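Local coordinates for probable acetyltransferase (Thermus thermophilus, PDB 3EXN), which probably transfers an acyl group from acetyl coenzyme A to an acceptor, as a member of the GCN5-related N-acetyltransferase (GNAT) family, at residues 89-94 and 136-141; 112-117 and 121-126. All blocks are in the same frame, centred on the assembly; numbering follows the deposited sequence. Where two conformers were deposited one is given.

How the contacts relate
Contacts 1 and 2 lie side by side in the GNAT fold, their centres about 9 Å apart. Their strands, 89-96 and 122-128, are parallel neighbours in the central mixed sheet, and helix 105-115 connects them as a beta-alpha-beta crossover. Contact 2 packs the end of that helix region on strand 122-128. Contact 1 spans a longer loop, from strand 89-96 to helix 132-140, so contact 2 is nested inside it along the chain. Probable backbone hydrogen bonds from Leu91 N to Tyr124 O and from Tyr124 N to Ala89 O join the two directly. Both contacts reach acetyl coenzyme A, contact 1 with side chains and backbone, contact 2 through the end of its strand segment at Val126.

Contact 1 (89-94 and 136-141); sequences ATLSLL and AFFQAQ. With ACO (acetyl coenzyme *a), chain C.
The acetyl coenzyme A site of the GNAT fold is lined here by Leu91 and Leu94 of strand 89-96 and by Phe137 and Phe138 of helix 132-140. A classic beta bulge at Ser92 and Leu93, both facing Asp78, interrupts the strand just before Leu94. Leu91 brings its CD2 methyl to the edge of the Phe138 ring, 3.6 Å from CE1. Leu94 CB also lies near that ring's plane. Leu94 reaches Phe137 with its CD2 methyl, 4.0 Å from CE2, and the two side chains cross at about a right angle. CG of Phe137 stands anti to the backbone N (chi1 170°), which carries the ring to the cofactor. One face meets ACO CCP, 3.6 Å above the plane, and Gln141 CG packs on the opposite face. An alanine in its place would probably take the aromatic face from CCP of the pantetheine arm and leave Leu94 CD2 without its ring contact. Phe138 CZ lies 3.6 Å from the acetyl methyl carbon CH3. The backbone of Leu94 grips the cofactor twice. Its N donates to the acetyl ACO O at 2.8 Å (154°), and its O accepts from ACO N4P at 2.7 Å. Leu94 and Phe137 thus pack the arm and Phe138 the acetyl group, while the hydrogen bond from Leu94 N to the thioester carbonyl would probably polarise it toward attack.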
loop_
_atom_site.group_PDB
_atom_site.type_symbol
_atom_site.label_atom_id
_atom_site.label_comp_id
_atom_site.label_asym_id
_atom_site.label_seq_id
_atom_site.Cartn_x
_atom_site.Cartn_y
_atom_site.Cartn_z
ATOM N N ALA A 89 -4.999 12.411 -3.640
ATOM C CA ALA A 89 -5.040 11.086 -2.980
ATOM C C ALA A 89 -3.668 10.816 -2.400
ATOM O O ALA A 89 -2.685 11.347 -2.895
ATOM C CB ALA A 89 -5.423 9.970 -3.998
ATOM N N THR A 90 -3.585 9.898 -1.411
ATOM C CA THR A 90 -2.297 9.577 -0.810
ATOM C C THR A 90 -2.276 8.099 -0.599
ATOM O O THR A 90 -3.223 7.528 -0.054
ATOM C CB THR A 90 -2.097 10.272 0.558
ATOM O OG1 THR A 90 -2.042 11.687 0.389
ATOM C CG2 THR A 90 -0.828 9.796 1.293
ATOM N N LEU A 91 -1.191 7.488 -1.043
ATOM C CA LEU A 91 -0.923 6.075 -0.801
ATOM C C LEU A 91 -0.152 6.002 0.538
ATOM O O LEU A 91 0.950 6.554 0.678
ATOM C CB LEU A 91 -0.098 5.465 -1.984
ATOM C CG LEU A 91 0.331 3.979 -1.888
ATOM C CD1 LEU A 91 -0.847 3.133 -2.115
ATOM C CD2 LEU A 91 1.433 3.721 -2.976
ATOM N N SER A 92 -0.732 5.299 1.531
ATOM C CA SER A 92 -0.104 5.102 2.857
ATOM C C SER A 92 0.629 3.786 3.021
ATOM O O SER A 92 1.508 3.687 3.860
ATOM C CB SER A 92 -1.157 5.245 3.989
ATOM O OG SER A 92 -2.136 4.211 3.952
ATOM N N LEU A 93 0.278 2.790 2.222
ATOM C CA LEU A 93 0.964 1.498 2.267
ATOM C C LEU A 93 0.796 0.728 0.950
ATOM O O LEU A 93 -0.335 0.501 0.466
ATOM C CB LEU A 93 0.446 0.658 3.449
ATOM C CG LEU A 93 1.166 -0.650 3.730
ATOM C CD1 LEU A 93 2.674 -0.421 3.921
ATOM C CD2 LEU A 93 0.513 -1.316 4.949
ATOM N N LEU A 94 1.939 0.320 0.388
ATOM C CA LEU A 94 1.989 -0.685 -0.679
ATOM C C LEU A 94 2.975 -1.786 -0.223
ATOM O O LEU A 94 4.139 -1.538 0.033
ATOM C CB LEU A 94 2.463 -0.053 -1.988
ATOM C CG LEU A 94 2.688 -0.998 -3.178
ATOM C CD1 LEU A 94 1.469 -1.912 -3.581
ATOM C CD2 LEU A 94 3.167 -0.196 -4.413
ATOM N N ALA A 136 13.718 4.593 -3.239
ATOM C CA ALA A 136 14.247 4.325 -4.600
ATOM C C ALA A 136 13.133 3.790 -5.549
ATOM O O ALA A 136 13.036 4.209 -6.720
ATOM C CB ALA A 136 15.442 3.345 -4.524
ATOM N N PHE A 137 12.276 2.891 -5.036
ATOM C CA PHE A 137 11.161 2.366 -5.832
ATOM C C PHE A 137 10.220 3.461 -6.316
ATOM O O PHE A 137 9.886 3.530 -7.516
ATOM C CB PHE A 137 10.361 1.336 -5.032
ATOM C CG PHE A 137 9.070 0.927 -5.693
ATOM C CD1 PHE A 137 9.048 -0.012 -6.714
ATOM C CD2 PHE A 137 7.872 1.488 -5.289
ATOM C CE1 PHE A 137 7.842 -0.385 -7.316
ATOM C CE2 PHE A 137 6.673 1.131 -5.885
ATOM C CZ PHE A 137 6.669 0.182 -6.910
ATOM N N PHE A 138 9.743 4.282 -5.383
ATOM C CA PHE A 138 8.805 5.353 -5.733
ATOM C C PHE A 138 9.396 6.359 -6.694
ATOM O O PHE A 138 8.697 6.807 -7.608
ATOM C CB PHE A 138 8.166 6.016 -4.476
ATOM C CG PHE A 138 7.106 5.137 -3.812
ATOM C CD1 PHE A 138 5.845 4.961 -4.392
ATOM C CD2 PHE A 138 7.390 4.465 -2.622
ATOM C CE1 PHE A 138 4.898 4.103 -3.793
ATOM C CE2 PHE A 138 6.451 3.616 -2.034
ATOM C CZ PHE A 138 5.218 3.430 -2.621
ATOM N N GLN A 139 10.670 6.720 -6.506
ATOM C CA GLN A 139 11.321 7.662 -7.447
ATOM C C GLN A 139 11.366 7.076 -8.875
ATOM O O GLN A 139 11.108 7.788 -9.886
ATOM C CB GLN A 139 12.717 8.053 -6.960
ATOM C CG GLN A 139 12.760 8.873 -5.637
ATOM C CD GLN A 139 13.020 10.354 -5.907
ATOM O OE1 GLN A 139 12.564 10.914 -6.935
ATOM N NE2 GLN A 139 13.759 10.998 -5.019
ATOM N N ALA A 140 11.669 5.787 -8.961
ATOM C CA ALA A 140 11.756 5.085 -10.248
ATOM C C ALA A 140 10.435 5.096 -10.966
ATOM O O ALA A 140 10.407 5.137 -12.192
ATOM C CB ALA A 140 12.257 3.626 -10.063
ATOM N N GLN A 141 9.335 5.133 -10.210
ATOM C CA GLN A 141 7.985 5.155 -10.809
ATOM C C GLN A 141 7.488 6.568 -11.076
ATOM O O GLN A 141 6.339 6.756 -11.469
ATOM C CB GLN A 141 6.985 4.470 -9.895
ATOM C CG GLN A 141 7.397 3.106 -9.489
ATOM C CD GLN A 141 7.763 2.234 -10.680
ATOM O OE1 GLN A 141 7.008 2.150 -11.637
ATOM N NE2 GLN A 141 8.918 1.557 -10.608
HETATM O O5B ACO C . 10.028 -2.974 -9.016
HETATM P P1A ACO C . 8.960 -4.166 -8.609
HETATM O O1A ACO C . 9.638 -5.510 -8.872
HETATM O O2A ACO C . 7.588 -3.753 -9.119
HETATM O O3A ACO C . 8.938 -3.928 -6.997
HETATM P P2A ACO C . 8.178 -4.874 -5.963
HETATM O O4A ACO C . 9.286 -5.540 -5.143
HETATM O O5A ACO C . 7.217 -5.814 -6.649
HETATM O O6A ACO C . 7.412 -3.697 -5.102
HETATM C CBP ACO C . 7.750 -2.614 -2.905
HETATM C CCP ACO C . 8.090 -2.635 -4.406
HETATM C CDP ACO C . 6.267 -2.307 -2.825
HETATM C CEP ACO C . 8.511 -1.516 -2.168
HETATM C CAP ACO C . 8.059 -3.999 -2.272
HETATM O OAP ACO C . 9.477 -4.299 -2.355
HETATM C C9P ACO C . 7.694 -4.091 -0.803
HETATM O O9P ACO C . 6.600 -4.495 -0.437
HETATM N N8P ACO C . 8.637 -3.737 0.067
HETATM C C7P ACO C . 8.470 -3.856 1.528
HETATM C C6P ACO C . 7.343 -2.994 2.096
HETATM C C5P ACO C . 7.556 -1.524 1.762
HETATM O O5P ACO C . 8.675 -0.977 1.865
HETATM N N4P ACO C . 6.458 -0.875 1.345
HETATM C C3P ACO C . 6.495 0.532 1.011
HETATM C C2P ACO C . 6.169 1.395 2.204
HETATM S S1P ACO C . 6.149 3.148 1.804
HETATM C C ACO C . 4.608 3.168 1.102
HETATM O O ACO C . 3.986 2.140 1.031
HETATM C CH3 ACO C . 4.020 4.462 0.571
#

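Contact 2 (112-117 and 121-126); sequences RFAAGL and RRLYAV. With ACO (acetyl coenzyme *a), chain C.
Phe113, Ala114 and Leu117 close over Leu123 where a short loop leads from helix 105-115 into strand 122-128. This is the second half of the beta-alpha-beta crossover that begins with strand 89-96. The join is apolar, with Leu123 as the shared partner. Phe113 comes first. With chi1 at 170° the ring swings off the helix toward the sheet. Leu123 CD1 meets the edge of that ring near its plane, 4.2 Å from CE2. The ring also touches Leu77 and Ala79 of strand 72-81, so it meets two strands of the sheet. Ala114 follows with a lighter touch, its CB 4.5 Å from Leu123 CD2. Ala114 also leans on Arg158 of strand 153-159. The chain then bends in short turns, with Gly116 N hydrogen-bonded to Phe113 O and Leu117 N hydrogen-bonded to Ala114 O. This brings Leu117 back to the sheet, where its CD1 lies 4.4 Å from Leu123 CD1. Leu81 and Leu160 pack against Leu117 as well. The two branches of Leu123 therefore divide the work: CD1 meets both Phe113 and Leu117, while CD2 meets Ala114. At the start of the second segment, Arg121 and Arg122 lay their side chains together. Arg122 NH2 sits 3.3 Å above one face of the Arg121 guanidinium, offset toward its rim. Asp88 OD1 forms a salt bridge with Arg121 NE and a long, weak ion pair with Arg122 NE, so both arginines gather at one carboxylate. At the far end of 121-126 the strand reaches the cofactor, where Val126 O lies 3.1 Å from the acetyl methyl carbon CH3 of ACO.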
loop_
_atom_site.group_PDB
_atom_site.type_symbol
_atom_site.label_atom_id
_atom_site.label_comp_id
_atom_site.label_asym_id
_atom_site.label_seq_id
_atom_site.Cartn_x
_atom_site.Cartn_y
_atom_site.Cartn_z
ATOM N N ARG A 112 -2.248 -0.190 -11.909
ATOM C CA ARG A 112 -3.667 -0.570 -11.947
ATOM C C ARG A 112 -4.501 0.349 -11.042
ATOM O O ARG A 112 -5.658 0.711 -11.405
ATOM C CB ARG A 112 -3.891 -2.025 -11.579
ATOM C CG ARG A 112 -3.436 -2.962 -12.681
ATOM C CD ARG A 112 -3.975 -4.341 -12.553
ATOM N NE ARG A 112 -3.259 -5.212 -13.470
ATOM C CZ ARG A 112 -3.491 -5.288 -14.781
ATOM N NH1 ARG A 112 -4.465 -4.569 -15.352
ATOM N NH2 ARG A 112 -2.760 -6.103 -15.531
ATOM N N PHE A 113 -3.933 0.743 -9.900
ATOM C CA PHE A 113 -4.662 1.618 -8.955
ATOM C C PHE A 113 -4.769 3.026 -9.561
ATOM O O PHE A 113 -5.855 3.608 -9.612
ATOM C CB PHE A 113 -3.972 1.608 -7.593
ATOM C CG PHE A 113 -4.509 2.641 -6.639
ATOM C CD1 PHE A 113 -5.842 2.591 -6.229
ATOM C CD2 PHE A 113 -3.711 3.688 -6.210
ATOM C CE1 PHE A 113 -6.376 3.575 -5.379
ATOM C CE2 PHE A 113 -4.241 4.696 -5.331
ATOM C CZ PHE A 113 -5.527 4.633 -4.928
ATOM N N ALA A 114 -3.674 3.548 -10.092
ATOM C CA ALA A 114 -3.696 4.922 -10.633
ATOM C C ALA A 114 -4.638 5.039 -11.852
ATOM O O ALA A 114 -5.250 6.098 -12.098
ATOM C CB ALA A 114 -2.283 5.358 -10.994
ATOM N N ALA A 115 -4.743 3.966 -12.621
ATOM C CA ALA A 115 -5.677 3.884 -13.744
ATOM C C ALA A 115 -7.151 4.187 -13.376
ATOM O O ALA A 115 -7.913 4.728 -14.204
ATOM C CB ALA A 115 -5.559 2.481 -14.407
ATOM N N GLY A 116 -7.537 3.855 -12.147
ATOM C CA GLY A 116 -8.875 4.046 -11.639
ATOM C C GLY A 116 -9.183 5.420 -11.058
ATOM O O GLY A 116 -10.325 5.658 -10.621
ATOM N N LEU A 117 -8.204 6.329 -11.070
ATOM C CA LEU A 117 -8.333 7.646 -10.409
ATOM C C LEU A 117 -8.596 8.839 -11.317
ATOM O O LEU A 117 -8.290 9.989 -10.932
ATOM C CB LEU A 117 -7.068 7.939 -9.612
ATOM C CG LEU A 117 -6.738 6.944 -8.499
ATOM C CD1 LEU A 117 -5.478 7.409 -7.731
ATOM C CD2 LEU A 117 -7.904 6.818 -7.562
ATOM N N ARG A 121 -6.311 14.613 -8.952
ATOM C CA ARG A 121 -5.303 15.548 -9.441
ATOM C C ARG A 121 -3.862 15.077 -9.283
ATOM O O ARG A 121 -3.137 15.005 -10.271
ATOM C CB ARG A 121 -5.530 16.906 -8.748
ATOM C CG ARG A 121 -4.543 18.029 -9.062
ATOM C CD ARG A 121 -4.853 19.303 -8.251
ATOM N NE ARG A 121 -4.551 19.171 -6.825
ATOM C CZ ARG A 121 -4.797 20.106 -5.913
ATOM N NH1 ARG A 121 -4.482 19.886 -4.642
ATOM N NH2 ARG A 121 -5.346 21.277 -6.260
ATOM N N ARG A 122 -3.427 14.792 -8.048
ATOM C CA ARG A 122 -2.066 14.301 -7.746
ATOM C C ARG A 122 -2.169 13.112 -6.829
ATOM O O ARG A 122 -3.076 13.066 -6.003
ATOM C CB ARG A 122 -1.210 15.316 -6.959
ATOM C CG ARG A 122 -1.299 16.750 -7.407
ATOM C CD ARG A 122 -0.811 17.699 -6.347
ATOM N NE ARG A 122 -1.434 19.003 -6.509
ATOM C CZ ARG A 122 -1.164 19.859 -7.492
ATOM N NH1 ARG A 122 -0.258 19.569 -8.431
ATOM N NH2 ARG A 122 -1.796 21.032 -7.538
ATOM N N LEU A 123 -1.175 12.229 -6.921
ATOM C CA LEU A 123 -1.066 11.029 -6.050
ATOM C C LEU A 123 0.198 11.156 -5.217
ATOM O O LEU A 123 1.305 11.142 -5.742
ATOM C CB LEU A 123 -1.036 9.761 -6.914
ATOM C CG LEU A 123 -0.928 8.436 -6.158
ATOM C CD1 LEU A 123 -2.051 8.293 -5.152
ATOM C CD2 LEU A 123 -0.932 7.240 -7.146
ATOM N N TYR A 124 0.021 11.252 -3.896
ATOM C CA TYR A 124 1.151 11.335 -2.979
ATOM C C TYR A 124 1.429 9.930 -2.490
ATOM O O TYR A 124 0.545 9.102 -2.581
ATOM C CB TYR A 124 0.799 12.205 -1.778
ATOM C CG TYR A 124 0.761 13.731 -2.074
ATOM C CD1 TYR A 124 1.857 14.550 -1.787
ATOM C CD2 TYR A 124 -0.378 14.336 -2.618
ATOM C CE1 TYR A 124 1.816 15.958 -2.041
ATOM C CE2 TYR A 124 -0.413 15.719 -2.889
ATOM C CZ TYR A 124 0.694 16.515 -2.592
ATOM O OH TYR A 124 0.659 17.895 -2.838
ATOM N N ALA A 125 2.642 9.732 -1.985
ATOM C CA ALA A 125 3.093 8.496 -1.292
ATOM C C ALA A 125 3.895 8.951 -0.066
ATOM O O ALA A 125 4.727 9.859 -0.178
ATOM C CB ALA A 125 3.955 7.686 -2.233
ATOM N N VAL A 126 3.627 8.334 1.108
ATOM C CA VAL A 126 4.319 8.669 2.369
ATOM C C VAL A 126 5.114 7.448 2.820
ATOM O O VAL A 126 4.557 6.359 2.904
ATOM C CB VAL A 126 3.406 9.169 3.473
ATOM C CG1 VAL A 126 2.210 8.194 3.738
ATOM C CG2 VAL A 126 4.245 9.472 4.760
HETATM O O5B ACO C . 10.028 -2.974 -9.016
HETATM P P1A ACO C . 8.960 -4.166 -8.609
HETATM O O1A ACO C . 9.638 -5.510 -8.872
HETATM O O2A ACO C . 7.588 -3.753 -9.119
HETATM O O3A ACO C . 8.938 -3.928 -6.997
HETATM P P2A ACO C . 8.178 -4.874 -5.963
HETATM O O4A ACO C . 9.286 -5.540 -5.143
HETATM O O5A ACO C . 7.217 -5.814 -6.649
HETATM O O6A ACO C . 7.412 -3.697 -5.102
HETATM C CBP ACO C . 7.750 -2.614 -2.905
HETATM C CCP ACO C . 8.090 -2.635 -4.406
HETATM C CDP ACO C . 6.267 -2.307 -2.825
HETATM C CEP ACO C . 8.511 -1.516 -2.168
HETATM C CAP ACO C . 8.059 -3.999 -2.272
HETATM O OAP ACO C . 9.477 -4.299 -2.355
HETATM C C9P ACO C . 7.694 -4.091 -0.803
HETATM O O9P ACO C . 6.600 -4.495 -0.437
HETATM N N8P ACO C . 8.637 -3.737 0.067
HETATM C C7P ACO C . 8.470 -3.856 1.528
HETATM C C6P ACO C . 7.343 -2.994 2.096
HETATM C C5P ACO C . 7.556 -1.524 1.762
HETATM O O5P ACO C . 8.675 -0.977 1.865
HETATM N N4P ACO C . 6.458 -0.875 1.345
HETATM C C3P ACO C . 6.495 0.532 1.011
HETATM C C2P ACO C . 6.169 1.395 2.204
HETATM S S1P ACO C . 6.149 3.148 1.804
HETATM C C ACO C . 4.608 3.168 1.102
HETATM O O ACO C . 3.986 2.140 1.031
HETATM C CH3 ACO C . 4.020 4.462 0.571
#